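Local atomic coordinates of sulfoquinovosidase (Escherichia coli, PDB entry 5AEG), a protein that hydrolyses sulfoquinovosyl diacylglycerides, the sulfolipids of plants, and simple sulfoquinovosides such as sulfoquinovosyl glycerol to release sulfoquinovose, a source of carbon and sulfur. Residues L103-N109 / D220-F226; C38-G44 / H114-R120; A287-S291 / V302-W306. All blocks are in the same frame, centred on the assembly; numbering follows the deposited sequence.

Interaction 1 (L103-N109 / D220-F226); sequences LLLELQN and DKATLRF
L103, L105 and L107 face F226, L224 and A222 across two antiparallel strands, and this row of apolar pairs forms the tightly packed side of the contact. L103 CD2 lies 3.8 Å from F226 CD1, the two side chains running side by side, while L105 CD1 comes from the next rung to F226 CE1. At the other end the partner is small, and L107 CB meets the methyl CB of A222 at 4.2 Å. These same pairs carry backbone hydrogen bonds, nearly straight from L107 N to A222 O (2.7 Å, 176°) and weak only at L103 N to F226 O.

The face bearing L104, E106, Q108, K221, T223 and R225 is looser and more open to solvent. L104 CG stands anti to the backbone N (chi1 179°), which swings CD1 across to T223 CG2 and over one face of the R225 guanidinium, 3.6 Å from NH1. That guanidinium is held by a salt bridge to D198. The amide of Q108 is gripped twice through NE2, by N109 O and by D220 OD2 (3.0 Å), both in the amide plane, which fixes its rotation. A water donates to L107 O.

Strand 89-97 flanks 103-109 on its far edge, and strand 193-197 continues the sheet beyond 221-228. The face of L103, L105, L107, L224 and F226 packs on strand 116-122, L107 on I117, L224 on L119 and F226 on L121, and L107 also reaches L39 of strand 39-49.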
loop_
_atom_site.group_PDB
_atom_site.type_symbol
_atom_site.label_atom_id
_atom_site.label_comp_id
_atom_site.label_asym_id
_atom_site.label_seq_id
_atom_site.Cartn_x
_atom_site.Cartn_y
_atom_site.Cartn_z
ATOM N N LEU A 103 -7.689 21.407 -12.583
ATOM C CA LEU A 103 -9.065 21.236 -12.961
ATOM C C LEU A 103 -9.893 20.640 -11.818
ATOM O O LEU A 103 -9.557 19.566 -11.324
ATOM C CB LEU A 103 -9.129 20.447 -14.204
ATOM C CG LEU A 103 -10.549 20.063 -14.638
ATOM C CD1 LEU A 103 -11.340 21.329 -15.006
ATOM C CD2 LEU A 103 -10.598 19.065 -15.719
ATOM N N LEU A 104 -10.940 21.339 -11.342
ATOM C CA LEU A 104 -11.905 20.835 -10.307
ATOM C C LEU A 104 -13.276 20.533 -10.938
ATOM O O LEU A 104 -13.859 21.455 -11.595
ATOM C CB LEU A 104 -12.043 21.869 -9.210
ATOM C CG LEU A 104 -12.974 21.654 -8.027
ATOM C CD1 LEU A 104 -12.495 20.419 -7.278
ATOM C CD2 LEU A 104 -13.014 22.863 -7.077
ATOM N N LEU A 105 -13.757 19.246 -10.889
ATOM C CA LEU A 105 -15.120 18.886 -11.307
ATOM C C LEU A 105 -15.919 18.567 -10.083
ATOM O O LEU A 105 -15.515 17.739 -9.249
ATOM C CB LEU A 105 -15.174 17.706 -12.275
ATOM C CG LEU A 105 -14.372 17.735 -13.559
ATOM C CD1 LEU A 105 -14.768 16.499 -14.398
ATOM C CD2 LEU A 105 -14.607 19.005 -14.357
ATOM N N GLU A 106 -17.053 19.237 -9.916
ATOM C CA GLU A 106 -17.869 19.052 -8.722
ATOM C C GLU A 106 -19.268 18.660 -9.169
ATOM O O GLU A 106 -20.013 19.496 -9.724
ATOM C CB GLU A 106 -17.932 20.331 -7.892
ATOM C CG GLU A 106 -16.661 20.701 -7.176
ATOM C CD GLU A 106 -16.708 22.151 -6.712
ATOM O OE1 GLU A 106 -16.816 23.042 -7.582
ATOM O OE2 GLU A 106 -16.674 22.383 -5.504
ATOM N N LEU A 107 -19.660 17.420 -8.861
ATOM C CA LEU A 107 -20.920 16.870 -9.317
ATOM C C LEU A 107 -21.848 16.775 -8.132
ATOM O O LEU A 107 -21.466 16.254 -7.081
ATOM C CB LEU A 107 -20.672 15.491 -9.847
ATOM C CG LEU A 107 -21.144 15.132 -11.193
ATOM C CD1 LEU A 107 -20.536 13.760 -11.541
ATOM C CD2 LEU A 107 -22.659 15.145 -11.185
ATOM N N GLN A 108 -23.095 17.240 -8.284
ATOM C CA GLN A 108 -24.089 17.055 -7.242
ATOM C C GLN A 108 -25.448 16.621 -7.827
ATOM O O GLN A 108 -26.001 17.327 -8.647
ATOM C CB GLN A 108 -24.171 18.340 -6.399
ATOM C CG GLN A 108 -25.232 18.360 -5.285
ATOM C CD GLN A 108 -25.016 17.268 -4.214
ATOM O OE1 GLN A 108 -24.086 17.336 -3.405
ATOM N NE2 GLN A 108 -25.857 16.216 -4.237
ATOM N N ASN A 109 -25.955 15.446 -7.437
ATOM C CA ASN A 109 -27.195 14.932 -7.951
ATOM C C ASN A 109 -28.329 15.772 -7.284
ATOM O O ASN A 109 -28.139 16.297 -6.175
ATOM C CB ASN A 109 -27.396 13.464 -7.652
ATOM C CG ASN A 109 -26.500 12.574 -8.488
ATOM O OD1 ASN A 109 -25.812 13.047 -9.379
ATOM N ND2 ASN A 109 -26.520 11.253 -8.200
ATOM N N ASP A 220 -24.208 10.409 -3.983
ATOM C CA ASP A 220 -24.948 11.432 -4.696
ATOM C C ASP A 220 -24.174 12.626 -5.082
ATOM O O ASP A 220 -24.725 13.539 -5.750
ATOM C CB ASP A 220 -26.104 11.886 -3.762
ATOM C CG ASP A 220 -25.572 12.592 -2.515
ATOM O OD1 ASP A 220 -24.906 11.937 -1.694
ATOM O OD2 ASP A 220 -25.679 13.819 -2.403
ATOM N N LYS A 221 -22.878 12.681 -4.738
ATOM C CA LYS A 221 -22.038 13.778 -5.136
ATOM C C LYS A 221 -20.654 13.244 -5.421
ATOM O O LYS A 221 -20.284 12.156 -4.949
ATOM C CB LYS A 221 -21.979 14.806 -4.019
ATOM C CG LYS A 221 -21.176 14.428 -2.762
ATOM C CD LYS A 221 -21.539 15.255 -1.513
ATOM C CE LYS A 221 -20.348 15.777 -0.708
ATOM N NZ LYS A 221 -19.420 14.774 -0.099
ATOM N N ALA A 222 -19.896 13.985 -6.201
ATOM C CA ALA A 222 -18.492 13.630 -6.455
ATOM C C ALA A 222 -17.651 14.844 -6.696
ATOM O O ALA A 222 -18.098 15.793 -7.359
ATOM C CB ALA A 222 -18.440 12.734 -7.637
ATOM N N THR A 223 -16.415 14.807 -6.222
ATOM C CA THR A 223 -15.447 15.848 -6.511
ATOM C C THR A 223 -14.182 15.208 -7.064
ATOM O O THR A 223 -13.588 14.352 -6.361
ATOM C CB THR A 223 -15.076 16.559 -5.230
ATOM O OG1 THR A 223 -16.264 17.186 -4.681
ATOM C CG2 THR A 223 -14.031 17.593 -5.515
ATOM N N LEU A 224 -13.801 15.614 -8.268
ATOM C CA LEU A 224 -12.621 15.088 -8.957
ATOM C C LEU A 224 -11.653 16.239 -9.272
ATOM O O LEU A 224 -12.082 17.310 -9.693
ATOM C CB LEU A 224 -13.017 14.456 -10.290
ATOM C CG LEU A 224 -14.102 13.400 -10.288
ATOM C CD1 LEU A 224 -15.503 14.042 -10.347
ATOM C CD2 LEU A 224 -13.889 12.404 -11.419
ATOM N N ARG A 225 -10.366 16.001 -9.146
ATOM C CA ARG A 225 -9.349 17.023 -9.441
ATOM C C ARG A 225 -8.371 16.433 -10.392
ATOM O O ARG A 225 -8.027 15.255 -10.265
ATOM C CB ARG A 225 -8.562 17.352 -8.206
ATOM C CG ARG A 225 -9.223 18.336 -7.247
ATOM C CD ARG A 225 -8.500 18.232 -5.887
ATOM N NE ARG A 225 -9.464 18.198 -4.816
ATOM C CZ ARG A 225 -10.098 19.274 -4.398
ATOM N NH1 ARG A 225 -9.799 20.448 -4.923
ATOM N NH2 ARG A 225 -11.003 19.170 -3.461
ATOM N N PHE A 226 -7.888 17.248 -11.337
ATOM C CA PHE A 226 -6.904 16.806 -12.345
ATOM C C PHE A 226 -5.763 17.811 -12.427
ATOM O O PHE A 226 -5.959 19.073 -12.204
ATOM C CB PHE A 226 -7.468 16.683 -13.740
ATOM C CG PHE A 226 -8.672 15.828 -13.885
ATOM C CD1 PHE A 226 -9.891 16.217 -13.355
ATOM C CD2 PHE A 226 -8.612 14.652 -14.619
ATOM C CE1 PHE A 226 -11.001 15.461 -13.540
ATOM C CE2 PHE A 226 -9.728 13.887 -14.823
ATOM C CZ PHE A 226 -10.941 14.297 -14.264
HETATM O O HOH W 1 -19.445 17.773 -5.638
#

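Interaction 2 (C38-G44 / H114-R120); sequences CLWIGSG and HNRIWLR
A classic beta bulge interrupts the pairing of 38-44 with 114-120: N115 and R116 both face G42. The two bonds between G42 and R116 are correspondingly bent, with R116 N reaching G42 O at 3.1 Å and 136° from above the carbonyl plane. The side-chain amide of the bulge residue N115, its CG set between the backbone N and the carbonyl carbon (chi1 69°), grips G44 twice: G44 N donates to OD1 on a lone pair (2.9 Å), and ND2 donates to G44 O. The R116 guanidinium lies with one face over G44 CA, and its NH2 forms a salt bridge with D59.

Beyond the bulge the ladder is regular, with W40 and W118 bonded N to O in both directions. The W118 ring turns its edge to the opposite backbone, CE3 lying 3.5 Å from W40 O. W40 in turn places CH2 over the centre of the R120 guanidinium, 3.5 Å from CZ, with the planes 42° apart; E214 holds R120 by a salt bridge. On the other face L39 CD1 meets I117 CG2 at 4.0 Å, beside L107. Bulged antiparallel pairing with an apolar inner face is consistent with the beta-sandwich of the galactose mutarotase-like N-terminal domain of GH31 enzymes.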
loop_
_atom_site.group_PDB
_atom_site.type_symbol
_atom_site.label_atom_id
_atom_site.label_comp_id
_atom_site.label_asym_id
_atom_site.label_seq_id
_atom_site.Cartn_x
_atom_site.Cartn_y
_atom_site.Cartn_z
ATOM N N CYS A 38 -22.177 11.481 -21.071
ATOM C CA CYS A 38 -21.059 11.285 -20.230
ATOM C C CYS A 38 -21.529 10.977 -18.836
ATOM O O CYS A 38 -20.699 10.543 -17.997
ATOM C CB CYS A 38 -20.185 12.517 -20.206
ATOM S SG CYS A 38 -20.701 13.989 -19.317
ATOM N N LEU A 39 -22.842 11.139 -18.564
ATOM C CA LEU A 39 -23.314 11.013 -17.159
ATOM C C LEU A 39 -24.586 10.262 -16.996
ATOM O O LEU A 39 -25.527 10.445 -17.779
ATOM C CB LEU A 39 -23.373 12.350 -16.496
ATOM C CG LEU A 39 -23.932 12.516 -15.106
ATOM C CD1 LEU A 39 -23.015 11.903 -14.026
ATOM C CD2 LEU A 39 -24.121 13.958 -14.761
ATOM N N TRP A 40 -24.559 9.276 -16.059
ATOM C CA TRP A 40 -25.728 8.558 -15.616
ATOM C C TRP A 40 -25.823 8.709 -14.095
ATOM O O TRP A 40 -24.811 8.767 -13.387
ATOM C CB TRP A 40 -25.667 7.033 -15.942
ATOM C CG TRP A 40 -25.673 6.570 -17.338
ATOM C CD1 TRP A 40 -26.631 5.865 -17.918
ATOM C CD2 TRP A 40 -24.635 6.735 -18.321
ATOM N NE1 TRP A 40 -26.295 5.530 -19.199
ATOM C CE2 TRP A 40 -25.082 6.099 -19.496
ATOM C CE3 TRP A 40 -23.399 7.380 -18.324
ATOM C CZ2 TRP A 40 -24.333 6.063 -20.678
ATOM C CZ3 TRP A 40 -22.632 7.361 -19.477
ATOM C CH2 TRP A 40 -23.082 6.669 -20.637
ATOM N N ILE A 41 -27.047 8.837 -13.570
ATOM C CA ILE A 41 -27.293 8.799 -12.155
ATOM C C ILE A 41 -28.414 7.788 -11.838
ATOM O O ILE A 41 -29.170 7.368 -12.687
ATOM C CB ILE A 41 -27.574 10.175 -11.543
ATOM C CG1 ILE A 41 -28.952 10.755 -11.970
ATOM C CG2 ILE A 41 -26.522 11.156 -12.020
ATOM C CD1 ILE A 41 -29.360 11.994 -11.150
ATOM N N GLY A 42 -28.541 7.461 -10.577
ATOM C CA GLY A 42 -29.564 6.524 -10.192
ATOM C C GLY A 42 -29.463 6.183 -8.734
ATOM O O GLY A 42 -29.032 6.970 -7.929
ATOM N N SER A 43 -29.818 4.960 -8.405
ATOM C CA SER A 43 -29.798 4.570 -7.037
ATOM C C SER A 43 -29.625 3.061 -6.869
ATOM O O SER A 43 -29.899 2.253 -7.749
ATOM C CB SER A 43 -31.073 4.979 -6.270
ATOM O OG SER A 43 -32.170 4.224 -6.804
ATOM N N GLY A 44 -29.115 2.719 -5.694
ATOM C CA GLY A 44 -28.921 1.293 -5.384
ATOM C C GLY A 44 -28.891 1.080 -3.908
ATOM O O GLY A 44 -28.784 2.044 -3.121
ATOM N N HIS A 114 -30.655 9.784 -4.982
ATOM C CA HIS A 114 -29.964 9.290 -6.163
ATOM C C HIS A 114 -28.516 9.099 -5.720
ATOM O O HIS A 114 -27.681 9.984 -5.877
ATOM C CB HIS A 114 -30.081 10.235 -7.342
ATOM C CG HIS A 114 -31.406 10.142 -8.022
ATOM N ND1 HIS A 114 -32.084 11.247 -8.480
ATOM C CD2 HIS A 114 -32.199 9.081 -8.287
ATOM C CE1 HIS A 114 -33.228 10.869 -9.023
ATOM N NE2 HIS A 114 -33.305 9.558 -8.952
ATOM N N ASN A 115 -28.259 7.935 -5.120
ATOM C CA ASN A 115 -26.921 7.614 -4.559
ATOM C C ASN A 115 -25.985 6.783 -5.451
ATOM O O ASN A 115 -25.133 6.019 -4.944
ATOM C CB ASN A 115 -27.121 6.933 -3.223
ATOM C CG ASN A 115 -27.719 5.547 -3.342
ATOM O OD1 ASN A 115 -28.298 5.129 -4.372
ATOM N ND2 ASN A 115 -27.495 4.771 -2.303
ATOM N N ARG A 116 -26.168 6.893 -6.753
ATOM C CA ARG A 116 -25.310 6.295 -7.777
ATOM C C ARG A 116 -24.943 7.348 -8.846
ATOM O O ARG A 116 -25.805 8.179 -9.243
ATOM C CB ARG A 116 -25.946 5.110 -8.473
ATOM C CG ARG A 116 -26.318 3.948 -7.541
ATOM C CD ARG A 116 -25.075 3.144 -7.147
ATOM N NE ARG A 116 -25.323 2.076 -6.155
ATOM C CZ ARG A 116 -25.314 2.207 -4.817
ATOM N NH1 ARG A 116 -25.128 3.346 -4.201
ATOM N NH2 ARG A 116 -25.566 1.141 -4.085
ATOM N N ILE A 117 -23.668 7.367 -9.225
ATOM C CA ILE A 117 -23.206 8.206 -10.288
ATOM C C ILE A 117 -22.338 7.290 -11.178
ATOM O O ILE A 117 -21.520 6.463 -10.683
ATOM C CB ILE A 117 -22.371 9.425 -9.788
ATOM C CG1 ILE A 117 -23.172 10.492 -9.072
ATOM C CG2 ILE A 117 -21.473 9.954 -10.941
ATOM C CD1 ILE A 117 -22.328 11.350 -8.085
ATOM N N TRP A 118 -22.471 7.437 -12.487
ATOM C CA TRP A 118 -21.500 6.888 -13.454
ATOM C C TRP A 118 -21.043 8.014 -14.342
ATOM O O TRP A 118 -21.892 8.667 -14.989
ATOM C CB TRP A 118 -22.092 5.810 -14.319
ATOM C CG TRP A 118 -22.651 4.603 -13.660
ATOM C CD1 TRP A 118 -22.062 3.323 -13.653
ATOM C CD2 TRP A 118 -23.888 4.469 -12.922
ATOM N NE1 TRP A 118 -22.854 2.461 -12.953
ATOM C CE2 TRP A 118 -23.985 3.106 -12.510
ATOM C CE3 TRP A 118 -24.928 5.332 -12.607
ATOM C CZ2 TRP A 118 -25.077 2.610 -11.829
ATOM C CZ3 TRP A 118 -25.987 4.852 -11.907
ATOM C CH2 TRP A 118 -26.069 3.485 -11.524
ATOM N N LEU A 119 -19.728 8.296 -14.383
ATOM C CA LEU A 119 -19.190 9.351 -15.187
ATOM C C LEU A 119 -18.153 8.801 -16.106
ATOM O O LEU A 119 -17.255 8.100 -15.631
ATOM C CB LEU A 119 -18.583 10.395 -14.274
ATOM C CG LEU A 119 -17.825 11.551 -14.953
ATOM C CD1 LEU A 119 -18.785 12.555 -15.630
ATOM C CD2 LEU A 119 -16.993 12.307 -13.926
ATOM N N ARG A 120 -18.270 9.095 -17.410
ATOM C CA ARG A 120 -17.264 8.733 -18.406
ATOM C C ARG A 120 -16.317 9.888 -18.725
ATOM O O ARG A 120 -16.699 11.053 -19.035
ATOM C CB ARG A 120 -17.846 8.106 -19.697
ATOM C CG ARG A 120 -18.789 6.959 -19.482
ATOM C CD ARG A 120 -19.280 6.341 -20.750
ATOM N NE ARG A 120 -19.956 5.101 -20.450
ATOM C CZ ARG A 120 -20.515 4.345 -21.394
ATOM N NH1 ARG A 120 -20.507 4.727 -22.649
ATOM N NH2 ARG A 120 -21.099 3.220 -21.087
#

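Interaction 3 (A287-S291 / V302-W306)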
loop_
_atom_site.group_PDB
_atom_site.type_symbol
_atom_site.label_atom_id
_atom_site.label_comp_id
_atom_site.label_asym_id
_atom_site.label_seq_id
_atom_site.Cartn_x
_atom_site.Cartn_y
_atom_site.Cartn_z
ATOM N N ALA A 287 9.523 -7.741 17.415
ATOM C CA ALA A 287 8.899 -8.814 18.195
ATOM C C ALA A 287 7.428 -8.457 18.376
ATOM O O ALA A 287 7.037 -7.691 19.304
ATOM C CB ALA A 287 9.586 -8.932 19.580
ATOM N N GLN A 288 6.597 -8.973 17.500
ATOM C CA GLN A 288 5.176 -8.610 17.575
ATOM C C GLN A 288 4.428 -9.162 18.841
ATOM O O GLN A 288 3.335 -8.632 19.165
ATOM C CB GLN A 288 4.445 -8.980 16.312
ATOM C CG GLN A 288 4.383 -10.470 15.997
ATOM C CD GLN A 288 3.480 -10.778 14.804
ATOM O OE1 GLN A 288 2.834 -9.883 14.232
ATOM N NE2 GLN A 288 3.327 -12.088 14.528
ATOM N N ASP A 289 5.001 -10.189 19.479
ATOM C CA ASP A 289 4.447 -10.733 20.756
ATOM C C ASP A 289 4.923 -10.038 22.034
ATOM O O ASP A 289 4.699 -10.609 23.108
ATOM C CB ASP A 289 4.623 -12.307 20.846
ATOM C CG ASP A 289 6.027 -12.743 20.895
ATOM O OD1 ASP A 289 6.878 -11.982 20.380
ATOM O OD2 ASP A 289 6.333 -13.810 21.485
ATOM N N TRP A 290 5.421 -8.792 21.917
ATOM C CA TRP A 290 5.810 -7.948 22.999
ATOM C C TRP A 290 4.732 -7.753 24.082
ATOM O O TRP A 290 5.062 -7.512 25.249
ATOM C CB TRP A 290 6.288 -6.609 22.505
ATOM C CG TRP A 290 5.172 -5.715 22.091
ATOM C CD1 TRP A 290 4.302 -5.936 21.064
ATOM C CD2 TRP A 290 4.730 -4.524 22.744
ATOM N NE1 TRP A 290 3.374 -4.935 21.030
ATOM C CE2 TRP A 290 3.592 -4.075 22.062
ATOM C CE3 TRP A 290 5.174 -3.807 23.856
ATOM C CZ2 TRP A 290 2.893 -2.878 22.424
ATOM C CZ3 TRP A 290 4.502 -2.601 24.212
ATOM C CH2 TRP A 290 3.358 -2.178 23.486
ATOM N N SER A 291 3.496 -7.905 23.660
ATOM C CA SER A 291 2.264 -7.753 24.439
ATOM C C SER A 291 1.734 -9.090 24.961
ATOM O O SER A 291 0.762 -9.146 25.707
ATOM C CB SER A 291 1.238 -7.013 23.501
ATOM O OG SER A 291 0.841 -7.851 22.398
ATOM N N VAL A 302 -0.773 -13.088 18.793
ATOM C CA VAL A 302 -0.367 -11.962 19.591
ATOM C C VAL A 302 -1.599 -11.617 20.475
ATOM O O VAL A 302 -2.734 -11.706 20.005
ATOM C CB VAL A 302 -0.018 -10.771 18.696
ATOM C CG1 VAL A 302 0.237 -9.526 19.491
ATOM C CG2 VAL A 302 1.200 -11.097 17.847
ATOM N N MET A 303 -1.322 -11.194 21.701
ATOM C CA MET A 303 -2.323 -10.725 22.638
ATOM C C MET A 303 -2.630 -9.270 22.311
ATOM O O MET A 303 -1.745 -8.363 22.376
ATOM C CB MET A 303 -1.763 -10.908 24.089
ATOM C CG MET A 303 -2.594 -10.354 25.237
ATOM S SD MET A 303 -4.022 -11.405 25.553
ATOM C CE MET A 303 -3.290 -12.956 26.048
ATOM N N TRP A 304 -3.883 -8.973 21.965
ATOM C CA TRP A 304 -4.211 -7.623 21.526
ATOM C C TRP A 304 -4.488 -6.598 22.650
ATOM O O TRP A 304 -5.590 -6.020 22.776
ATOM C CB TRP A 304 -5.358 -7.663 20.506
ATOM C CG TRP A 304 -5.025 -8.300 19.186
ATOM C CD1 TRP A 304 -3.911 -8.956 18.849
ATOM C CD2 TRP A 304 -5.856 -8.324 18.039
ATOM N NE1 TRP A 304 -4.000 -9.455 17.563
ATOM C CE2 TRP A 304 -5.196 -9.062 17.055
ATOM C CE3 TRP A 304 -7.116 -7.836 17.767
ATOM C CZ2 TRP A 304 -5.739 -9.270 15.798
ATOM C CZ3 TRP A 304 -7.656 -8.080 16.482
ATOM C CH2 TRP A 304 -6.948 -8.738 15.545
ATOM N N ASN A 305 -3.508 -6.407 23.507
ATOM C CA ASN A 305 -3.542 -5.365 24.510
ATOM C C ASN A 305 -2.158 -4.705 24.525
ATOM O O ASN A 305 -1.199 -5.337 24.908
ATOM C CB ASN A 305 -3.899 -5.967 25.883
ATOM C CG ASN A 305 -4.298 -4.882 26.886
ATOM O OD1 ASN A 305 -5.358 -4.294 26.777
ATOM N ND2 ASN A 305 -3.393 -4.523 27.748
ATOM N N TRP A 306 -2.126 -3.418 24.182
ATOM C CA TRP A 306 -0.933 -2.697 23.711
ATOM C C TRP A 306 -0.145 -2.082 24.885
ATOM O O TRP A 306 0.024 -0.870 25.061
ATOM C CB TRP A 306 -1.284 -1.706 22.577
ATOM C CG TRP A 306 -2.301 -2.262 21.674
ATOM C CD1 TRP A 306 -3.524 -1.727 21.388
ATOM C CD2 TRP A 306 -2.194 -3.420 20.887
ATOM N NE1 TRP A 306 -4.208 -2.513 20.530
ATOM C CE2 TRP A 306 -3.444 -3.593 20.244
ATOM C CE3 TRP A 306 -1.213 -4.415 20.756
ATOM C CZ2 TRP A 306 -3.683 -4.611 19.392
ATOM C CZ3 TRP A 306 -1.464 -5.446 19.899
ATOM C CH2 TRP A 306 -2.675 -5.545 19.239
#
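S291 OG donates to M303 O at 2.6 Å, the one hydrogen bond between 287-291 and 302-306; the neighbouring G292 adds a backbone bond to M303. The hydroxyl lies between the backbone N and the carbonyl carbon of its own residue (chi1 68°), turned to the M303 carbonyl, and approaches it in the carbonyl plane at a C=O...donor angle of 145°. N305 N bonds weakly to the same M303 O.

The remaining contacts are van der Waals. V302 wedges both methyls against the 287-290 turn, a type I beta turn: CG1 comes within 3.2 Å of Q288 O and 3.4 Å of S291 OG, whereas CG2 lies against the aliphatic part of Q288, 3.7 Å from CG. The V302 branch and the extended Q288 chain pass at an angle. S291 CB approaches N305 O at 3.3 Å, and W290 sets CH2 3.8 Å from the backbone C of W306.

Several polar ends are satisfied by residues outside the two segments. Q288 NE2 bonds to Q262 OE1, D289 is held by Y313 and G263, and the indole nitrogens of W290 and W306 donate to the carbonyls of Y333 and Y337.

Q288, V302 and W304 all bind the sulfoquinovosyl lipid, and the Q288 side chain lies about 4 Å from that of H537. A short hydroxyl bond joined to a valine wedge is consistent with Q288 and V302 being held in fixed relation by buried contacts, while W304 follows in the same loop without touching 287-291.

In the fold
From the N terminus, strand 39-49 comes first, then 103-109, then 116-122, and last 221-228. Interaction 2 closes a long loop when 114-120 returns to 38-44, and interaction 1 closes another when 220-226 returns to 103-109; because their segments alternate along the chain, the two loops cross. Their centres lie 12 Å apart and they touch through N109, whose ND2 probably bonds to H114 O, so together they tie the layers of the N-terminal beta domain. Interaction 3 follows in series, closing a short loop of ten residues in the TIM-barrel domain. It is remote, its centre about 43 Å from that of interaction 1 and 45 Å from that of interaction 2.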